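Local coordinates for cytoplasmic protein (Cryptococcus neoformans var. grubii serotype A, PDB 7LPO), which probably hydrolyses steryl beta-glucosides, releasing the sterol from its sugar, at residues 568-580 / 587-599. Residues are numbered along the deposited sequence; the frame is centred on the assembly and turned at random.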
loop_
_atom_site.group_PDB
_atom_site.type_symbol
_atom_site.label_atom_id
_atom_site.label_comp_id
_atom_site.label_asym_id
_atom_site.label_seq_id
_atom_site.Cartn_x
_atom_site.Cartn_y
_atom_site.Cartn_z
ATOM N N TYR A 568 -1.766 -11.961 -1.112
ATOM C CA TYR A 568 -0.996 -10.738 -0.929
ATOM C C TYR A 568 -0.562 -10.130 -2.251
ATOM O O TYR A 568 -0.569 -10.780 -3.296
ATOM C CB TYR A 568 0.238 -10.979 -0.049
ATOM C CG TYR A 568 1.207 -12.035 -0.553
ATOM C CD1 TYR A 568 2.100 -11.758 -1.578
ATOM C CD2 TYR A 568 1.239 -13.298 0.007
ATOM C CE1 TYR A 568 2.990 -12.708 -2.031
ATOM C CE2 TYR A 568 2.145 -14.258 -0.436
ATOM C CZ TYR A 568 3.009 -13.954 -1.454
ATOM O OH TYR A 568 3.896 -14.904 -1.899
ATOM N N ALA A 569 -0.196 -8.851 -2.168
ATOM C CA ALA A 569 0.340 -8.077 -3.280
ATOM C C ALA A 569 1.657 -7.473 -2.812
ATOM O O ALA A 569 1.674 -6.636 -1.902
ATOM C CB ALA A 569 -0.637 -6.987 -3.732
ATOM N N ILE A 570 2.751 -7.914 -3.428
ATOM C CA ILE A 570 4.068 -7.389 -3.109
ATOM C C ILE A 570 4.195 -5.945 -3.583
ATOM O O ILE A 570 3.806 -5.599 -4.706
ATOM C CB ILE A 570 5.150 -8.268 -3.759
ATOM C CG1 ILE A 570 5.053 -9.713 -3.257
ATOM C CG2 ILE A 570 6.513 -7.664 -3.503
ATOM C CD1 ILE A 570 5.946 -10.684 -4.027
ATOM N N TRP A 571 4.751 -5.091 -2.726
ATOM C CA TRP A 571 5.170 -3.746 -3.111
ATOM C C TRP A 571 6.660 -3.790 -3.448
ATOM O O TRP A 571 7.476 -4.071 -2.564
ATOM C CB TRP A 571 4.912 -2.728 -1.988
ATOM C CG TRP A 571 5.175 -1.325 -2.461
ATOM C CD1 TRP A 571 6.372 -0.670 -2.470
ATOM C CD2 TRP A 571 4.223 -0.427 -3.048
ATOM N NE1 TRP A 571 6.226 0.577 -3.037
ATOM C CE2 TRP A 571 4.918 0.752 -3.400
ATOM C CE3 TRP A 571 2.854 -0.508 -3.311
ATOM C CZ2 TRP A 571 4.284 1.846 -3.987
ATOM C CZ3 TRP A 571 2.224 0.573 -3.899
ATOM C CH2 TRP A 571 2.938 1.736 -4.232
ATOM N N ASN A 572 7.030 -3.523 -4.708
ATOM C CA ASN A 572 6.145 -3.330 -5.852
ATOM C C ASN A 572 6.938 -3.722 -7.122
ATOM O O ASN A 572 8.049 -4.251 -7.038
ATOM C CB ASN A 572 5.641 -1.894 -5.947
ATOM C CG ASN A 572 6.759 -0.880 -6.047
ATOM O OD1 ASN A 572 7.905 -1.117 -5.633
ATOM N ND2 ASN A 572 6.424 0.270 -6.587
ATOM N N TYR A 573 6.361 -3.460 -8.289
ATOM C CA TYR A 573 6.990 -3.703 -9.585
ATOM C C TYR A 573 7.052 -2.372 -10.324
ATOM O O TYR A 573 6.013 -1.772 -10.613
ATOM C CB TYR A 573 6.193 -4.744 -10.372
ATOM C CG TYR A 573 6.843 -5.231 -11.640
ATOM C CD1 TYR A 573 7.729 -6.305 -11.625
ATOM C CD2 TYR A 573 6.554 -4.628 -12.864
ATOM C CE1 TYR A 573 8.322 -6.757 -12.799
ATOM C CE2 TYR A 573 7.126 -5.073 -14.036
ATOM C CZ TYR A 573 8.010 -6.142 -14.004
ATOM O OH TYR A 573 8.590 -6.576 -15.183
ATOM N N VAL A 574 8.259 -1.905 -10.610
ATOM C CA VAL A 574 8.443 -0.571 -11.169
ATOM C C VAL A 574 9.258 -0.664 -12.451
ATOM O O VAL A 574 10.495 -0.764 -12.386
ATOM C CB VAL A 574 9.134 0.361 -10.162
ATOM C CG1 VAL A 574 9.240 1.769 -10.712
ATOM C CG2 VAL A 574 8.397 0.351 -8.821
ATOM N N PRO A 575 8.620 -0.591 -13.623
ATOM C CA PRO A 575 9.380 -0.713 -14.882
ATOM C C PRO A 575 10.555 0.244 -15.039
ATOM O O PRO A 575 11.528 -0.117 -15.715
ATOM C CB PRO A 575 8.312 -0.455 -15.954
ATOM C CG PRO A 575 7.022 -0.973 -15.307
ATOM C CD PRO A 575 7.157 -0.610 -13.841
ATOM N N ASP A 576 10.521 1.437 -14.444
ATOM C CA ASP A 576 11.583 2.415 -14.657
ATOM C C ASP A 576 12.487 2.581 -13.435
ATOM O O ASP A 576 13.205 3.579 -13.330
ATOM C CB ASP A 576 10.993 3.766 -15.075
ATOM C CG ASP A 576 10.145 4.406 -13.986
ATOM O OD1 ASP A 576 9.986 3.803 -12.900
ATOM O OD2 ASP A 576 9.627 5.519 -14.218
ATOM N N ASN A 577 12.491 1.609 -12.528
ATOM C CA ASN A 577 13.425 1.632 -11.407
ATOM C C ASN A 577 14.867 1.657 -11.909
ATOM O O ASN A 577 15.218 0.993 -12.886
ATOM C CB ASN A 577 13.181 0.414 -10.514
ATOM C CG ASN A 577 14.291 0.194 -9.480
ATOM O OD1 ASN A 577 15.394 -0.234 -9.813
ATOM N ND2 ASN A 577 13.994 0.491 -8.225
ATOM N N VAL A 578 15.706 2.447 -11.244
ATOM C CA VAL A 578 17.132 2.505 -11.545
ATOM C C VAL A 578 17.906 2.475 -10.235
ATOM O O VAL A 578 17.393 2.834 -9.173
ATOM C CB VAL A 578 17.525 3.764 -12.351
ATOM C CG1 VAL A 578 17.123 3.614 -13.814
ATOM C CG2 VAL A 578 16.883 4.989 -11.742
ATOM N N HIS A 579 19.170 2.057 -10.321
ATOM C CA HIS A 579 19.997 1.971 -9.115
ATOM C C HIS A 579 20.216 3.341 -8.482
ATOM O O HIS A 579 20.244 3.472 -7.255
ATOM C CB HIS A 579 21.352 1.342 -9.435
ATOM C CG HIS A 579 21.280 -0.109 -9.767
ATOM N ND1 HIS A 579 22.366 -0.821 -10.225
ATOM C CD2 HIS A 579 20.247 -0.981 -9.710
ATOM C CE1 HIS A 579 21.999 -2.069 -10.453
ATOM N NE2 HIS A 579 20.723 -2.196 -10.137
ATOM N N GLU A 580 20.417 4.369 -9.300
ATOM C CA GLU A 580 20.769 5.678 -8.761
ATOM C C GLU A 580 19.622 6.272 -7.948
ATOM O O GLU A 580 19.834 6.787 -6.846
ATOM C CB GLU A 580 21.158 6.616 -9.901
ATOM C CG GLU A 580 21.609 7.984 -9.432
ATOM C CD GLU A 580 22.045 8.876 -10.574
ATOM O OE1 GLU A 580 21.928 8.459 -11.748
ATOM O OE2 GLU A 580 22.503 9.998 -10.289
ATOM N N GLY A 587 13.594 8.110 -2.297
ATOM C CA GLY A 587 14.686 7.248 -1.916
ATOM C C GLY A 587 14.307 5.801 -1.729
ATOM O O GLY A 587 15.173 5.000 -1.370
ATOM N N GLU A 588 13.051 5.436 -1.960
ATOM C CA GLU A 588 12.635 4.047 -1.842
ATOM C C GLU A 588 13.068 3.245 -3.061
ATOM O O GLU A 588 13.118 3.751 -4.187
ATOM C CB GLU A 588 11.122 3.951 -1.681
ATOM C CG GLU A 588 10.640 4.461 -0.345
ATOM C CD GLU A 588 9.251 3.977 0.001
ATOM O OE1 GLU A 588 8.595 3.351 -0.859
ATOM O OE2 GLU A 588 8.809 4.248 1.134
ATOM N N ASP A 589 13.367 1.968 -2.829
ATOM C CA ASP A 589 13.809 1.087 -3.910
ATOM C C ASP A 589 13.304 -0.316 -3.563
ATOM O O ASP A 589 14.030 -1.162 -3.038
ATOM C CB ASP A 589 15.327 1.120 -4.087
ATOM C CG ASP A 589 15.799 0.317 -5.290
ATOM O OD1 ASP A 589 15.010 -0.479 -5.839
ATOM O OD2 ASP A 589 16.971 0.485 -5.683
ATOM N N LEU A 590 12.034 -0.561 -3.874
ATOM C CA LEU A 590 11.384 -1.811 -3.512
ATOM C C LEU A 590 10.947 -2.608 -4.727
ATOM O O LEU A 590 10.243 -3.607 -4.569
ATOM C CB LEU A 590 10.176 -1.542 -2.608
ATOM C CG LEU A 590 10.500 -1.300 -1.131
ATOM C CD1 LEU A 590 10.746 0.172 -0.874
ATOM C CD2 LEU A 590 9.367 -1.806 -0.225
ATOM N N SER A 591 11.347 -2.198 -5.928
ATOM C CA SER A 591 10.965 -2.924 -7.130
ATOM C C SER A 591 11.654 -4.281 -7.204
ATOM O O SER A 591 12.854 -4.410 -6.937
ATOM C CB SER A 591 11.307 -2.116 -8.380
ATOM O OG SER A 591 10.895 -2.809 -9.548
ATOM N N LEU A 592 10.879 -5.295 -7.595
ATOM C CA LEU A 592 11.416 -6.626 -7.835
ATOM C C LEU A 592 12.358 -6.676 -9.032
ATOM O O LEU A 592 13.125 -7.637 -9.159
ATOM C CB LEU A 592 10.273 -7.610 -8.080
ATOM C CG LEU A 592 9.191 -7.707 -7.014
ATOM C CD1 LEU A 592 8.183 -8.762 -7.413
ATOM C CD2 LEU A 592 9.813 -8.023 -5.671
ATOM N N TRP A 593 12.303 -5.677 -9.911
ATOM C CA TRP A 593 12.905 -5.742 -11.233
ATOM C C TRP A 593 13.465 -4.369 -11.580
ATOM O O TRP A 593 12.914 -3.341 -11.180
ATOM C CB TRP A 593 11.851 -6.223 -12.261
ATOM C CG TRP A 593 12.394 -6.531 -13.610
ATOM C CD1 TRP A 593 12.830 -7.740 -14.060
ATOM C CD2 TRP A 593 12.559 -5.613 -14.699
ATOM N NE1 TRP A 593 13.279 -7.629 -15.359
ATOM C CE2 TRP A 593 13.116 -6.333 -15.774
ATOM C CE3 TRP A 593 12.294 -4.251 -14.867
ATOM C CZ2 TRP A 593 13.420 -5.737 -16.997
ATOM C CZ3 TRP A 593 12.599 -3.663 -16.080
ATOM C CH2 TRP A 593 13.161 -4.403 -17.127
ATOM N N SER A 594 14.578 -4.363 -12.305
ATOM C CA SER A 594 15.224 -3.123 -12.711
ATOM C C SER A 594 16.035 -3.374 -13.970
ATOM O O SER A 594 16.748 -4.377 -14.059
ATOM C CB SER A 594 16.145 -2.577 -11.616
ATOM O OG SER A 594 16.868 -1.446 -12.085
ATOM N N VAL A 595 15.931 -2.452 -14.935
ATOM C CA VAL A 595 16.753 -2.555 -16.138
ATOM C C VAL A 595 18.232 -2.534 -15.781
ATOM O O VAL A 595 19.051 -3.139 -16.478
ATOM C CB VAL A 595 16.421 -1.427 -17.134
ATOM C CG1 VAL A 595 14.991 -1.540 -17.617
ATOM C CG2 VAL A 595 16.682 -0.071 -16.492
ATOM N N ASP A 596 18.610 -1.824 -14.713
ATOM C CA ASP A 596 20.014 -1.781 -14.311
ATOM C C ASP A 596 20.535 -3.141 -13.849
ATOM O O ASP A 596 21.748 -3.300 -13.672
ATOM C CB ASP A 596 20.214 -0.751 -13.196
ATOM C CG ASP A 596 20.233 0.682 -13.712
ATOM O OD1 ASP A 596 20.400 0.880 -14.933
ATOM O OD2 ASP A 596 20.086 1.614 -12.896
ATOM N N ASP A 597 19.663 -4.122 -13.659
ATOM C CA ASP A 597 20.085 -5.463 -13.285
ATOM C C ASP A 597 20.081 -6.422 -14.471
ATOM O O ASP A 597 20.300 -7.625 -14.285
ATOM C CB ASP A 597 19.203 -5.991 -12.158
ATOM C CG ASP A 597 19.592 -5.418 -10.813
ATOM O OD1 ASP A 597 20.611 -5.866 -10.259
ATOM O OD2 ASP A 597 18.916 -4.485 -10.325
ATOM N N LYS A 598 19.894 -5.909 -15.684
ATOM C CA LYS A 598 19.944 -6.734 -16.881
ATOM C C LYS A 598 21.386 -7.046 -17.267
ATOM O O LYS A 598 22.310 -6.275 -16.983
ATOM C CB LYS A 598 19.229 -6.035 -18.037
ATOM C CG LYS A 598 17.709 -6.095 -17.930
ATOM C CD LYS A 598 17.044 -5.423 -19.125
ATOM C CE LYS A 598 16.542 -6.447 -20.135
ATOM N NZ LYS A 598 15.072 -6.285 -20.396
ATOM N N GLU A 599 21.563 -8.198 -17.916
ATOM C CA GLU A 599 22.873 -8.692 -18.336
ATOM C C GLU A 599 23.854 -8.722 -17.170
ATOM O O GLU A 599 24.114 -9.776 -16.591
ATOM C CB GLU A 599 23.434 -7.837 -19.472
ATOM C CG GLU A 599 22.753 -8.059 -20.812
ATOM C CD GLU A 599 21.650 -7.044 -21.084
ATOM O OE1 GLU A 599 21.902 -5.827 -20.931
ATOM O OE2 GLU A 599 20.530 -7.463 -21.454
HETATM O O HOH W 1 8.386 2.439 -3.466
HETATM O O HOH W 2 13.923 -0.373 -14.607
HETATM O O HOH W 3 17.339 -0.413 -8.150
HETATM O O HOH W 4 18.335 2.688 -5.355
HETATM O O HOH W 5 21.358 4.112 -12.044
#
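His579 is gripped by two consecutive aspartates of the 3-10 segment 595-597. Asp596 lays its CB almost straight over the centre of the imidazole, 3.4 Å from the ring centroid, while its OD2 takes the backbone N of His579 at 2.8 Å through the anti lone pair. In the ring plane, NE2 gives a nearly straight bond (171°) to Asp597 OD2, met from above the carboxylate plane; Arg660 pairs with the same oxygen. Face contact and in-plane bond should together restrain the ring's rotation. Asn577, CG anti to its own N (chi1 168°), reaches across; its ND2 meets Asp589 OD1 from above the carboxylate plane at 2.8 Å, a water joins Asn577 OD1 to Asp589 OD2, and Tyr534 and Arg660 also hold this carboxylate. Segment 568-580 carries most of strand 567-570, in the TIM barrel expected of family 5, and continues as a loop alongside 587-599. Asn572, after a cis peptide bond, donates its backbone N to Leu590 O and accepts Leu592 N at its backbone O. Ser591 OG accepts from Val574 N and donates to Trp593 O in the carbonyl plane. Tyr573 CE1 lies 3.6 Å from Trp593 CB; Arg90 and His87 hold the phenol OH. A water links Trp571 NE1 to Glu588 OE1, which also bonds a Tris molecule.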